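PDB 4OM9: serine protease pet from Escherichia coli, which cleaves proteins as a secreted serine protease, an autotransporter enterotoxin of enteroaggregative E. coli whose host target is probably the cytoskeletal protein alpha-fodrin. Local coordinates for residues M3-K7 with A8-D12; T155-G159 with I160-Q164; N533-E536 with F537-G540; C539-D542 with W543-I547. All coordinates share one frame; numbering follows the deposited sequence.

From the N terminus, contact 1 turns the first modelled residues into helix 10-17, and contact 2 closes the hairpin of strands 156-157 and 160-161. Contact 3 rounds a surface loop after strand 514-520, and contact 4 carries that loop into helix 543-550. All four are local and follow in series; none encloses or crosses another, although contacts 3 and 4 share Cys539 and Gly540. In space, contact 1 meets contact 2 where Met3 O probably accepts a hydrogen bond from Ser158 N. Phe157 and Ile160 of contact 2 pack on Ile547 of contact 4, which also touches Ala10 of contact 1. The N-terminal protease part is thus joined to an excursion from the beta-helix.

Contact 1 (M3-K7 with A8-D12); sequences MDISK and AWARD
Ile5 and Ala10 form the apolar heart of this turn, with Ile5 CG2 3.8 Å from Ala10 CB and 3.6 Å from Ala10 CA. In Ile5 the CG2 branch stands anti to the carbonyl carbon, while CG1 takes the crowded position between backbone N and carbonyl carbon (chi1 63°); CG2 is the branch that meets Ala10. A branched side chain suits this place because one methyl can touch the helix, and the small Ala10 lets it come close. Phe157 of strand 156-157 touches both residues, so this side is buried. The other side, around Ser6, is exposed and polar. Asp4 OD1 accepts from Ser6 N at 2.9 Å, an Asx turn, and also from Ser6 OG; the two donors come from the same face of the carboxylate plane. Asp4 OD2 is left to a salt bridge with Lys236. Further on, Trp9 N donates to Asp12 OD2 at 3.0 Å from above its carboxylate plane, tying the entry of the helix to its first turn. The buried Trp9 ring donates through NE1 to Asn555 OD1. Two carbonyl oxygens crowd together at the bend, Ile5 O and Ala8 O being 3.2 Å apart, and Lys35 NZ bonds to both. The amine probably offsets the repulsion between these acceptors, which is consistent with Lys35 helping to hold the turn closed.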
ATOM      1  N   MET A   3     -33.736  -5.006  -4.322  1.00 32.02           N
ATOM      2  CA  MET A   3     -32.499  -5.449  -4.960  1.00 38.15           C
ATOM      3  C   MET A   3     -32.549  -6.914  -5.413  1.00 41.02           C
ATOM      4  O   MET A   3     -32.932  -7.809  -4.657  1.00 38.31           O
ATOM      5  CB  MET A   3     -31.309  -5.255  -4.013  1.00 36.84           C
ATOM      6  CG  MET A   3     -30.607  -3.908  -4.109  1.00 35.54           C
ATOM      7  SD  MET A   3     -29.496  -3.576  -2.699  1.00 36.26           S
ATOM      8  CE  MET A   3     -30.647  -3.580  -1.328  1.00 29.68           C
ATOM      9  N   ASP A   4     -32.132  -7.159  -6.647  1.00 38.96           N
ATOM     10  CA  ASP A   4     -32.089  -8.517  -7.170  1.00 37.25           C
ATOM     11  C   ASP A   4     -30.682  -9.120  -7.071  1.00 38.78           C
ATOM     12  O   ASP A   4     -29.755  -8.688  -7.755  1.00 38.67           O
ATOM     13  CB  ASP A   4     -32.580  -8.524  -8.616  1.00 38.17           C
ATOM     14  CG  ASP A   4     -32.515  -9.895  -9.260  1.00 46.47           C
ATOM     15  OD1 ASP A   4     -32.331 -10.912  -8.552  1.00 51.31           O
ATOM     16  OD2 ASP A   4     -32.655  -9.948 -10.497  1.00 50.48           O
ATOM     17  N   ILE A   5     -30.539 -10.140  -6.231  1.00 39.75           N
ATOM     18  CA  ILE A   5     -29.242 -10.762  -6.027  1.00 40.86           C
ATOM     19  C   ILE A   5     -29.134 -12.143  -6.678  1.00 45.41           C
ATOM     20  O   ILE A   5     -28.368 -12.990  -6.228  1.00 43.61           O
ATOM     21  CB  ILE A   5     -28.915 -10.861  -4.518  1.00 38.89           C
ATOM     22  CG1 ILE A   5     -29.917 -11.760  -3.790  1.00 39.40           C
ATOM     23  CG2 ILE A   5     -28.922  -9.464  -3.899  1.00 35.06           C
ATOM     24  CD1 ILE A   5     -29.495 -12.157  -2.369  1.00 37.04           C
ATOM     25  N   SER A   6     -29.886 -12.357  -7.758  1.00 50.30           N
ATOM     26  CA  SER A   6     -29.834 -13.632  -8.470  1.00 52.73           C
ATOM     27  C   SER A   6     -28.538 -13.729  -9.250  1.00 54.15           C
ATOM     28  O   SER A   6     -27.959 -14.806  -9.389  1.00 60.79           O
ATOM     29  CB  SER A   6     -31.044 -13.806  -9.411  1.00 52.44           C
ATOM     30  OG  SER A   6     -31.092 -12.811 -10.425  1.00 51.62           O
ATOM     31  N   LYS A   7     -28.083 -12.592  -9.756  1.00 49.55           N
ATOM     32  CA  LYS A   7     -26.811 -12.533 -10.451  1.00 50.22           C
ATOM     33  C   LYS A   7     -25.758 -11.928  -9.538  1.00 52.60           C
ATOM     34  O   LYS A   7     -24.729 -12.550  -9.259  1.00 54.11           O
ATOM     35  CB  LYS A   7     -26.916 -11.713 -11.733  1.00 51.20           C
ATOM     36  CG  LYS A   7     -27.585 -12.441 -12.900  1.00 51.82           C
ATOM     37  CD  LYS A   7     -29.093 -12.376 -12.805  1.00 52.95           C
ATOM     38  CE  LYS A   7     -29.761 -12.998 -14.034  1.00 65.41           C
ATOM     39  NZ  LYS A   7     -29.432 -12.282 -15.302  1.00 60.50           N
ATOM     40  N   ALA A   8     -26.034 -10.712  -9.066  1.00 44.22           N
ATOM     41  CA  ALA A   8     -25.062  -9.936  -8.313  1.00 38.98           C
ATOM     42  C   ALA A   8     -25.075 -10.316  -6.848  1.00 39.94           C
ATOM     43  O   ALA A   8     -26.084 -10.763  -6.324  1.00 37.40           O
ATOM     44  CB  ALA A   8     -25.343  -8.455  -8.469  1.00 38.49           C
ATOM     45  N   TRP A   9     -23.952 -10.122  -6.177  1.00 42.38           N
ATOM     46  CA  TRP A   9     -23.945 -10.267  -4.726  1.00 42.18           C
ATOM     47  C   TRP A   9     -24.634  -9.086  -4.047  1.00 39.20           C
ATOM     48  O   TRP A   9     -24.589  -7.949  -4.530  1.00 34.77           O
ATOM     49  CB  TRP A   9     -22.528 -10.393  -4.197  1.00 43.07           C
ATOM     50  CG  TRP A   9     -22.020 -11.762  -4.179  1.00 44.48           C
ATOM     51  CD1 TRP A   9     -21.895 -12.573  -3.093  1.00 41.88           C
ATOM     52  CD2 TRP A   9     -21.535 -12.504  -5.298  1.00 45.96           C
ATOM     53  NE1 TRP A   9     -21.371 -13.779  -3.469  1.00 47.83           N
ATOM     54  CE2 TRP A   9     -21.131 -13.759  -4.820  1.00 45.77           C
ATOM     55  CE3 TRP A   9     -21.404 -12.224  -6.665  1.00 48.52           C
ATOM     56  CZ2 TRP A   9     -20.602 -14.743  -5.652  1.00 49.80           C
ATOM     57  CZ3 TRP A   9     -20.879 -13.193  -7.493  1.00 50.94           C
ATOM     58  CH2 TRP A   9     -20.489 -14.442  -6.987  1.00 53.10           C
ATOM     59  N   ALA A  10     -25.259  -9.371  -2.914  1.00 36.30           N
ATOM     60  CA  ALA A  10     -25.995  -8.376  -2.168  1.00 38.10           C
ATOM     61  C   ALA A  10     -25.076  -7.203  -1.800  1.00 39.00           C
ATOM     62  O   ALA A  10     -25.460  -6.040  -1.894  1.00 34.74           O
ATOM     63  CB  ALA A  10     -26.612  -9.016  -0.923  1.00 34.93           C
ATOM     64  N   ARG A  11     -23.843  -7.535  -1.431  1.00 40.65           N
ATOM     65  CA  ARG A  11     -22.865  -6.565  -0.956  1.00 39.51           C
ATOM     66  C   ARG A  11     -22.429  -5.639  -2.094  1.00 38.59           C
ATOM     67  O   ARG A  11     -21.938  -4.516  -1.863  1.00 37.18           O
ATOM     68  CB  ARG A  11     -21.669  -7.312  -0.346  1.00 38.83           C
ATOM     69  CG  ARG A  11     -20.427  -6.493  -0.098  1.00 41.48           C
ATOM     70  CD  ARG A  11     -19.380  -7.329   0.606  1.00 37.28           C
ATOM     71  NE  ARG A  11     -18.235  -7.587  -0.253  1.00 37.28           N
ATOM     72  CZ  ARG A  11     -17.095  -8.122   0.175  1.00 40.96           C
ATOM     73  NH1 ARG A  11     -16.954  -8.445   1.453  1.00 39.14           N
ATOM     74  NH2 ARG A  11     -16.089  -8.320  -0.665  1.00 38.11           N
ATOM     75  N   ASP A  12     -22.638  -6.101  -3.326  1.00 38.44           N
ATOM     76  CA  ASP A  12     -22.240  -5.326  -4.495  1.00 37.82           C
ATOM     77  C   ASP A  12     -23.010  -4.004  -4.640  1.00 38.09           C
ATOM     78  O   ASP A  12     -22.423  -2.972  -4.980  1.00 35.24           O
ATOM     79  CB  ASP A  12     -22.404  -6.167  -5.762  1.00 42.41           C
ATOM     80  CG  ASP A  12     -21.392  -7.294  -5.843  1.00 47.31           C
ATOM     81  OD1 ASP A  12     -20.318  -7.164  -5.215  1.00 43.35           O
ATOM     82  OD2 ASP A  12     -21.655  -8.299  -6.549  1.00 51.22           O
TER

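Contact 2 (T155-G159 with I160-Q164); sequences TTFSG and IKTSQ
A beta hairpin with a two-residue turn, strands 156-157 and 160-161 joined by a type I' turn from Phe157 to Ile160, brings Phe157 and Ile160 together as an antiparallel hydrogen-bonded pair. Phe157 N donates to Ile160 O at 3.0 Å in the carbonyl plane, on a lone pair, and Ile160 N returns a bond to Phe157 O at 2.8 Å. Ser158 and Gly159 both have positive phi at the bend, which glycine accepts with ease. Phe157 and Ile160 send their side chains to the same face of the sheet, where helix 543-550 covers them, so large apolar residues fit. Thr156 and Lys161, a non-hydrogen-bonded pair, occupy the more polar face.

Beyond the strands Thr162 carries the contact. Thr162 OG1 lies between backbone N and carbonyl carbon (chi1 79°), which aims the hydroxyl at Thr155 O, 2.9 Å away, and turns CG2 toward the Phe157 ring. Thr162 CG2 meets the Phe157 ring at its edge, near the plane, 3.9 Å from Phe157 CE2. Thr162 N also donates to Thr155 O, at 3.3 Å and nearly along the C=O axis, and a water adds a third bond at 2.7 Å from Thr155 O. The Thr162 hydroxyl is engaged both ways, since Thr162 OG1 accepts from Gln164 N at 2.8 Å in an ST turn. With three donors on one carbonyl and a hydroxyl that gives and receives, the bonding at the open end of the hairpin is likely to be cooperative and to fix the rotation of Thr162.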
ATOM      1  N   THR A 155     -35.524  -2.123   2.662  1.00 35.43           N
ATOM      2  CA  THR A 155     -34.490  -2.830   1.935  1.00 34.73           C
ATOM      3  C   THR A 155     -34.771  -4.316   1.817  1.00 35.89           C
ATOM      4  O   THR A 155     -35.140  -4.980   2.781  1.00 35.91           O
ATOM      5  CB  THR A 155     -33.118  -2.584   2.603  1.00 34.54           C
ATOM      6  OG1 THR A 155     -32.749  -1.219   2.411  1.00 30.32           O
ATOM      7  CG2 THR A 155     -32.036  -3.482   1.996  1.00 31.52           C
ATOM      8  N   THR A 156     -34.587  -4.826   0.608  1.00 37.10           N
ATOM      9  CA  THR A 156     -34.888  -6.216   0.296  1.00 38.01           C
ATOM     10  C   THR A 156     -33.853  -6.760  -0.665  1.00 37.59           C
ATOM     11  O   THR A 156     -33.431  -6.051  -1.585  1.00 36.69           O
ATOM     12  CB  THR A 156     -36.289  -6.376  -0.340  1.00 39.43           C
ATOM     13  OG1 THR A 156     -37.268  -5.730   0.476  1.00 41.53           O
ATOM     14  CG2 THR A 156     -36.661  -7.847  -0.467  1.00 41.76           C
ATOM     15  N   PHE A 157     -33.464  -8.014  -0.445  1.00 35.65           N
ATOM     16  CA  PHE A 157     -32.522  -8.731  -1.307  1.00 40.44           C
ATOM     17  C   PHE A 157     -33.196  -9.994  -1.841  1.00 38.32           C
ATOM     18  O   PHE A 157     -33.317 -10.966  -1.109  1.00 40.59           O
ATOM     19  CB  PHE A 157     -31.235  -9.126  -0.546  1.00 35.71           C
ATOM     20  CG  PHE A 157     -30.478  -7.966   0.034  1.00 35.00           C
ATOM     21  CD1 PHE A 157     -29.561  -7.262  -0.732  1.00 34.86           C
ATOM     22  CD2 PHE A 157     -30.666  -7.584   1.361  1.00 38.05           C
ATOM     23  CE1 PHE A 157     -28.844  -6.187  -0.182  1.00 32.38           C
ATOM     24  CE2 PHE A 157     -29.958  -6.512   1.915  1.00 34.14           C
ATOM     25  CZ  PHE A 157     -29.053  -5.811   1.143  1.00 32.11           C
ATOM     26  N   SER A 158     -33.624  -9.969  -3.105  1.00 39.92           N
ATOM     27  CA  SER A 158     -34.373 -11.073  -3.731  1.00 40.91           C
ATOM     28  C   SER A 158     -35.296 -11.788  -2.762  1.00 43.89           C
ATOM     29  O   SER A 158     -35.105 -12.972  -2.473  1.00 48.56           O
ATOM     30  CB  SER A 158     -33.422 -12.104  -4.350  1.00 42.81           C
ATOM     31  OG  SER A 158     -32.832 -11.607  -5.536  1.00 44.19           O
ATOM     32  N   GLY A 159     -36.261 -11.063  -2.219  1.00 43.20           N
ATOM     33  CA  GLY A 159     -37.247 -11.694  -1.368  1.00 50.67           C
ATOM     34  C   GLY A 159     -36.793 -11.952   0.052  1.00 52.44           C
ATOM     35  O   GLY A 159     -37.520 -12.550   0.835  1.00 56.47           O
ATOM     36  N   ILE A 160     -35.584 -11.522   0.388  1.00 41.65           N
ATOM     37  CA  ILE A 160     -35.187 -11.469   1.793  1.00 40.12           C
ATOM     38  C   ILE A 160     -35.535 -10.078   2.315  1.00 42.13           C
ATOM     39  O   ILE A 160     -34.987  -9.075   1.854  1.00 37.52           O
ATOM     40  CB  ILE A 160     -33.698 -11.753   2.002  1.00 42.28           C
ATOM     41  CG1 ILE A 160     -33.368 -13.208   1.649  1.00 40.70           C
ATOM     42  CG2 ILE A 160     -33.308 -11.461   3.439  1.00 39.81           C
ATOM     43  CD1 ILE A 160     -31.906 -13.563   1.877  1.00 40.56           C
ATOM     44  N   LYS A 161     -36.480 -10.027   3.247  1.00 49.94           N
ATOM     45  CA  LYS A 161     -36.947  -8.763   3.792  1.00 45.69           C
ATOM     46  C   LYS A 161     -36.209  -8.433   5.078  1.00 49.92           C
ATOM     47  O   LYS A 161     -36.365  -9.114   6.092  1.00 52.84           O
ATOM     48  CB  LYS A 161     -38.452  -8.807   4.040  1.00 48.75           C
ATOM     49  CG  LYS A 161     -39.223  -9.527   2.943  1.00 52.97           C
ATOM     50  CD  LYS A 161     -40.726  -9.567   3.202  1.00 52.66           C
ATOM     51  CE  LYS A 161     -41.410  -8.320   2.672  1.00 69.65           C
ATOM     52  NZ  LYS A 161     -42.901  -8.445   2.669  1.00 76.70           N
ATOM     53  N   THR A 162     -35.401  -7.384   5.017  1.00 43.15           N
ATOM     54  CA  THR A 162     -34.678  -6.881   6.180  1.00 44.32           C
ATOM     55  C   THR A 162     -35.589  -6.075   7.092  1.00 42.27           C
ATOM     56  O   THR A 162     -35.338  -5.964   8.291  1.00 45.66           O
ATOM     57  CB  THR A 162     -33.514  -5.987   5.762  1.00 43.02           C
ATOM     58  OG1 THR A 162     -34.024  -4.694   5.422  1.00 40.74           O
ATOM     59  CG2 THR A 162     -32.814  -6.580   4.555  1.00 42.32           C
ATOM     60  N   SER A 163     -36.639  -5.516   6.497  1.00 49.25           N
ATOM     61  CA  SER A 163     -37.547  -4.593   7.166  1.00 50.55           C
ATOM     62  C   SER A 163     -36.789  -3.389   7.702  1.00 50.03           C
ATOM     63  O   SER A 163     -37.213  -2.752   8.668  1.00 45.18           O
ATOM     64  CB  SER A 163     -38.309  -5.294   8.291  1.00 54.99           C
ATOM     65  OG  SER A 163     -39.415  -6.016   7.772  1.00 59.92           O
ATOM     66  N   GLN A 164     -35.671  -3.071   7.062  1.00 43.34           N
ATOM     67  CA  GLN A 164     -34.863  -1.949   7.503  1.00 42.37           C
ATOM     68  C   GLN A 164     -35.029  -0.763   6.564  1.00 40.37           C
ATOM     69  O   GLN A 164     -34.838  -0.890   5.357  1.00 42.73           O
ATOM     70  CB  GLN A 164     -33.384  -2.338   7.589  1.00 42.88           C
ATOM     71  CG  GLN A 164     -33.060  -3.494   8.540  1.00 45.67           C
ATOM     72  CD  GLN A 164     -33.422  -3.202   9.978  1.00 47.65           C
ATOM     73  OE1 GLN A 164     -32.994  -2.195  10.554  1.00 44.59           O
ATOM     74  NE2 GLN A 164     -34.230  -4.078  10.566  1.00 47.64           N
TER
HETATM   75  O   HOH W   1     -37.715  -5.059   3.662  1.00 35.16           O
HETATM   76  O   HOH W   2     -37.070 -12.197   4.267  1.00 35.64           O

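Contact 3 (N533-E536 with F537-G540); sequences NCPE and FLCG
Pro535 is the bump in this surface loop, and the side chains of Phe537 and Leu538 form the hollow that receives it. Pro535 CB lies over one face of the Phe537 ring, 3.9 Å from the centroid and 18° off the normal, offset toward the rim: a CH-pi contact. Proline suits the spot because its compact, restricted ring presents CB hydrogens to the Phe537 face and CG hydrogens to Leu538. Leu538 CD2 closes the other part of the hollow, 3.6 Å from Pro535 CG, where the side chains cross obliquely. Phe537 carries CG between backbone N and carbonyl carbon (chi1 67°), which folds the ring back over the proline.

At the base of the turn the sulfurs of Cys534 and Cys539 come together, Cys534 SG to Cys539 SG 3.2 Å, a distance that fits neither a disulfide nor relaxed packing and leaves their bonding undecided. The Glu536 side chain bends at chi2 to bring Glu536 OE2 3.1 Å from Gly540 CA, and glycine suits that place because its phi is positive (57°).

Glu536 O is gripped by two donors from the same face of its plane, Gly540 N at 2.6 Å and Cys539 N at 3.3 Å. The backbone angles of Phe537 and Leu538 fit a type II beta turn from Glu536 to Cys539, within the Cys534-Cys539 segment of the longer loop between strand 514-520 and helix 543-550.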
ATOM      1  N   ASN A 533     -32.779  -6.335  16.477  1.00 62.76           N
ATOM      2  CA  ASN A 533     -33.738  -5.870  17.474  1.00 66.50           C
ATOM      3  C   ASN A 533     -35.186  -6.193  17.132  1.00 65.58           C
ATOM      4  O   ASN A 533     -36.074  -5.361  17.284  1.00 70.39           O
ATOM      5  CB  ASN A 533     -33.574  -4.361  17.689  1.00 70.59           C
ATOM      6  CG  ASN A 533     -32.207  -3.999  18.274  1.00 74.96           C
ATOM      7  OD1 ASN A 533     -31.254  -4.780  18.189  1.00 73.21           O
ATOM      8  ND2 ASN A 533     -32.110  -2.814  18.871  1.00 79.53           N
ATOM      9  N   CYS A 534     -35.411  -7.415  16.675  1.00 73.92           N
ATOM     10  CA  CYS A 534     -36.750  -7.933  16.495  1.00 71.64           C
ATOM     11  C   CYS A 534     -36.770  -9.365  17.005  1.00 68.94           C
ATOM     12  O   CYS A 534     -35.920 -10.172  16.631  1.00 69.84           O
ATOM     13  CB  CYS A 534     -37.177  -7.861  15.032  1.00 69.36           C
ATOM     14  SG  CYS A 534     -38.964  -7.900  14.807  1.00 93.77           S
ATOM     15  N   PRO A 535     -37.727  -9.680  17.886  1.00 57.68           N
ATOM     16  CA  PRO A 535     -37.821 -11.006  18.508  1.00 55.22           C
ATOM     17  C   PRO A 535     -37.967 -12.127  17.483  1.00 60.11           C
ATOM     18  O   PRO A 535     -38.530 -11.904  16.407  1.00 60.45           O
ATOM     19  CB  PRO A 535     -39.079 -10.901  19.375  1.00 61.33           C
ATOM     20  CG  PRO A 535     -39.863  -9.769  18.779  1.00 68.71           C
ATOM     21  CD  PRO A 535     -38.833  -8.800  18.294  1.00 64.70           C
ATOM     22  N   GLU A 536     -37.467 -13.314  17.824  1.00 66.99           N
ATOM     23  CA  GLU A 536     -37.452 -14.453  16.907  1.00 66.04           C
ATOM     24  C   GLU A 536     -38.860 -14.867  16.508  1.00 62.88           C
ATOM     25  O   GLU A 536     -39.093 -15.248  15.361  1.00 59.67           O
ATOM     26  CB  GLU A 536     -36.710 -15.634  17.527  1.00 62.06           C
ATOM     27  CG  GLU A 536     -35.273 -15.770  17.052  1.00 64.66           C
ATOM     28  CD  GLU A 536     -35.099 -16.891  16.043  1.00 72.46           C
ATOM     29  OE1 GLU A 536     -34.061 -17.592  16.091  1.00 73.07           O
ATOM     30  OE2 GLU A 536     -36.005 -17.074  15.202  1.00 74.10           O
ATOM     31  N   PHE A 537     -39.799 -14.798  17.446  1.00 53.06           N
ATOM     32  CA  PHE A 537     -41.191 -14.948  17.067  1.00 60.62           C
ATOM     33  C   PHE A 537     -41.533 -13.702  16.246  1.00 67.70           C
ATOM     34  O   PHE A 537     -41.061 -12.610  16.566  1.00 70.08           O
ATOM     35  CB  PHE A 537     -42.113 -15.136  18.293  1.00 52.56           C
ATOM     36  CG  PHE A 537     -42.226 -13.926  19.192  1.00 51.97           C
ATOM     37  CD1 PHE A 537     -43.062 -12.866  18.863  1.00 57.47           C
ATOM     38  CD2 PHE A 537     -41.530 -13.871  20.390  1.00 54.51           C
ATOM     39  CE1 PHE A 537     -43.166 -11.764  19.694  1.00 55.35           C
ATOM     40  CE2 PHE A 537     -41.633 -12.772  21.233  1.00 51.53           C
ATOM     41  CZ  PHE A 537     -42.446 -11.722  20.887  1.00 56.89           C
ATOM     42  N   LEU A 538     -42.299 -13.886  15.172  1.00 86.74           N
ATOM     43  CA  LEU A 538     -42.675 -12.818  14.235  1.00 94.30           C
ATOM     44  C   LEU A 538     -41.531 -12.361  13.314  1.00 91.63           C
ATOM     45  O   LEU A 538     -41.775 -11.662  12.332  1.00100.02           O
ATOM     46  CB  LEU A 538     -43.259 -11.607  14.993  1.00 98.62           C
ATOM     47  CG  LEU A 538     -42.521 -10.263  15.043  1.00 97.35           C
ATOM     48  CD1 LEU A 538     -43.063  -9.296  13.995  1.00101.02           C
ATOM     49  CD2 LEU A 538     -42.617  -9.655  16.429  1.00 92.22           C
ATOM     50  N   CYS A 539     -40.296 -12.775  13.584  1.00 69.18           N
ATOM     51  CA  CYS A 539     -39.196 -12.366  12.713  1.00 67.59           C
ATOM     52  C   CYS A 539     -38.215 -13.478  12.316  1.00 64.89           C
ATOM     53  O   CYS A 539     -37.493 -13.338  11.329  1.00 61.27           O
ATOM     54  CB  CYS A 539     -38.424 -11.224  13.362  1.00 78.51           C
ATOM     55  SG  CYS A 539     -38.262  -9.804  12.283  1.00 92.86           S
ATOM     56  N   GLY A 540     -38.176 -14.566  13.080  1.00 67.50           N
ATOM     57  CA  GLY A 540     -37.369 -15.723  12.721  1.00 67.60           C
ATOM     58  C   GLY A 540     -35.885 -15.463  12.509  1.00 63.46           C
ATOM     59  O   GLY A 540     -35.317 -14.554  13.110  1.00 67.44           O
TER

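Contact 4 (C539-D542 with W543-I547); sequences CGVD and WVTRI
Arg546 reaches back from the first turn of helix 543-550 to lie along Val541 and Asp542. Arg546 CB is 3.7 Å from Asp542 O, and Arg546 CG is closer, 3.3 Å from that oxygen. The chain then runs extended from CG to NE, which lets CD pass Val541 O and puts Arg546 NE in position to bond to Val541 O at 3.1 Å. This donor stands above the carbonyl plane. At the tip, NH2 adds a weak bond to the same oxygen. An arginine suits the place because it can span the turn and present several N-H groups to a loop carbonyl. Beside it, Val541 CG1 packs on Thr545 CG2 at 3.7 Å, the side chains crossing at about a right angle.

With CG anti to the backbone N (chi1 -163°), Asp542 OD1 accepts from Val544 N at 3.0 Å and hangs over one face of the Trp543 ring, while OD2 makes a salt bridge to Arg527. Val544 CG2 sits over the centre of a Trp543 ring face. Asp542 O accepts from Arg546 N at 2.8 Å, the first full helical bond. An aspartate here, its charge probably favoured by the helix dipole, is the classic N-cap.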
ATOM      1  N   CYS A 539     -40.296 -12.775  13.584  1.00 69.18           N
ATOM      2  CA  CYS A 539     -39.196 -12.366  12.713  1.00 67.59           C
ATOM      3  C   CYS A 539     -38.215 -13.478  12.316  1.00 64.89           C
ATOM      4  O   CYS A 539     -37.493 -13.338  11.329  1.00 61.27           O
ATOM      5  CB  CYS A 539     -38.424 -11.224  13.362  1.00 78.51           C
ATOM      6  SG  CYS A 539     -38.262  -9.804  12.283  1.00 92.86           S
ATOM      7  N   GLY A 540     -38.176 -14.566  13.080  1.00 67.50           N
ATOM      8  CA  GLY A 540     -37.369 -15.723  12.721  1.00 67.60           C
ATOM      9  C   GLY A 540     -35.885 -15.463  12.509  1.00 63.46           C
ATOM     10  O   GLY A 540     -35.317 -14.554  13.110  1.00 67.44           O
ATOM     11  N   VAL A 541     -35.262 -16.265  11.647  1.00 57.28           N
ATOM     12  CA  VAL A 541     -33.838 -16.128  11.346  1.00 56.88           C
ATOM     13  C   VAL A 541     -33.467 -14.691  10.958  1.00 57.20           C
ATOM     14  O   VAL A 541     -34.189 -14.024  10.210  1.00 50.81           O
ATOM     15  CB  VAL A 541     -33.397 -17.074  10.202  1.00 55.97           C
ATOM     16  CG1 VAL A 541     -31.884 -17.044  10.053  1.00 55.67           C
ATOM     17  CG2 VAL A 541     -33.877 -18.501  10.449  1.00 58.85           C
ATOM     18  N   ASP A 542     -32.339 -14.230  11.493  1.00 52.86           N
ATOM     19  CA  ASP A 542     -31.782 -12.915  11.189  1.00 43.41           C
ATOM     20  C   ASP A 542     -31.595 -12.753   9.691  1.00 39.57           C
ATOM     21  O   ASP A 542     -31.035 -13.637   9.027  1.00 39.69           O
ATOM     22  CB  ASP A 542     -30.443 -12.742  11.912  1.00 47.61           C
ATOM     23  CG  ASP A 542     -29.995 -11.299  11.991  1.00 44.83           C
ATOM     24  OD1 ASP A 542     -30.342 -10.495  11.098  1.00 43.98           O
ATOM     25  OD2 ASP A 542     -29.284 -10.974  12.960  1.00 44.90           O
ATOM     26  N   TRP A 543     -32.062 -11.630   9.157  1.00 42.46           N
ATOM     27  CA  TRP A 543     -31.952 -11.381   7.725  1.00 41.40           C
ATOM     28  C   TRP A 543     -30.482 -11.324   7.306  1.00 38.66           C
ATOM     29  O   TRP A 543     -30.130 -11.670   6.179  1.00 41.61           O
ATOM     30  CB  TRP A 543     -32.677 -10.093   7.342  1.00 37.15           C
ATOM     31  CG  TRP A 543     -32.151  -8.831   7.992  1.00 40.57           C
ATOM     32  CD1 TRP A 543     -32.591  -8.263   9.154  1.00 37.95           C
ATOM     33  CD2 TRP A 543     -31.103  -7.980   7.507  1.00 36.68           C
ATOM     34  NE1 TRP A 543     -31.893  -7.116   9.419  1.00 37.65           N
ATOM     35  CE2 TRP A 543     -30.977  -6.916   8.427  1.00 36.43           C
ATOM     36  CE3 TRP A 543     -30.267  -8.016   6.390  1.00 36.20           C
ATOM     37  CZ2 TRP A 543     -30.048  -5.890   8.253  1.00 34.71           C
ATOM     38  CZ3 TRP A 543     -29.343  -6.996   6.221  1.00 33.70           C
ATOM     39  CH2 TRP A 543     -29.244  -5.945   7.149  1.00 32.55           C
ATOM     40  N   VAL A 544     -29.634 -10.887   8.226  1.00 39.63           N
ATOM     41  CA  VAL A 544     -28.191 -10.906   8.032  1.00 38.34           C
ATOM     42  C   VAL A 544     -27.700 -12.334   7.793  1.00 41.87           C
ATOM     43  O   VAL A 544     -26.955 -12.596   6.846  1.00 41.33           O
ATOM     44  CB  VAL A 544     -27.479 -10.288   9.245  1.00 39.63           C
ATOM     45  CG1 VAL A 544     -25.965 -10.530   9.191  1.00 39.26           C
ATOM     46  CG2 VAL A 544     -27.791  -8.810   9.312  1.00 37.39           C
ATOM     47  N   THR A 545     -28.132 -13.249   8.655  1.00 45.63           N
ATOM     48  CA  THR A 545     -27.859 -14.676   8.490  1.00 45.87           C
ATOM     49  C   THR A 545     -28.458 -15.194   7.172  1.00 44.87           C
ATOM     50  O   THR A 545     -27.858 -16.021   6.480  1.00 45.70           O
ATOM     51  CB  THR A 545     -28.433 -15.499   9.683  1.00 51.93           C
ATOM     52  OG1 THR A 545     -27.805 -15.094  10.909  1.00 52.11           O
ATOM     53  CG2 THR A 545     -28.230 -17.001   9.485  1.00 49.31           C
ATOM     54  N   ARG A 546     -29.643 -14.701   6.825  1.00 42.46           N
ATOM     55  CA  ARG A 546     -30.351 -15.207   5.643  1.00 43.66           C
ATOM     56  C   ARG A 546     -29.603 -14.850   4.361  1.00 44.95           C
ATOM     57  O   ARG A 546     -29.512 -15.668   3.429  1.00 45.69           O
ATOM     58  CB  ARG A 546     -31.779 -14.669   5.587  1.00 44.51           C
ATOM     59  CG  ARG A 546     -32.694 -15.224   6.656  1.00 44.52           C
ATOM     60  CD  ARG A 546     -34.173 -15.027   6.286  1.00 45.67           C
ATOM     61  NE  ARG A 546     -35.009 -15.103   7.477  1.00 53.67           N
ATOM     62  CZ  ARG A 546     -36.331 -15.211   7.480  1.00 52.94           C
ATOM     63  NH1 ARG A 546     -37.009 -15.280   6.339  1.00 58.29           N
ATOM     64  NH2 ARG A 546     -36.971 -15.266   8.637  1.00 47.13           N
ATOM     65  N   ILE A 547     -29.049 -13.644   4.316  1.00 38.50           N
ATOM     66  CA  ILE A 547     -28.240 -13.261   3.170  1.00 40.24           C
ATOM     67  C   ILE A 547     -27.027 -14.192   3.029  1.00 38.25           C
ATOM     68  O   ILE A 547     -26.683 -14.624   1.925  1.00 41.33           O
ATOM     69  CB  ILE A 547     -27.759 -11.822   3.276  1.00 37.97           C
ATOM     70  CG1 ILE A 547     -28.947 -10.856   3.212  1.00 39.35           C
ATOM     71  CG2 ILE A 547     -26.747 -11.524   2.181  1.00 35.75           C
ATOM     72  CD1 ILE A 547     -28.596  -9.415   3.669  1.00 37.81           C
TER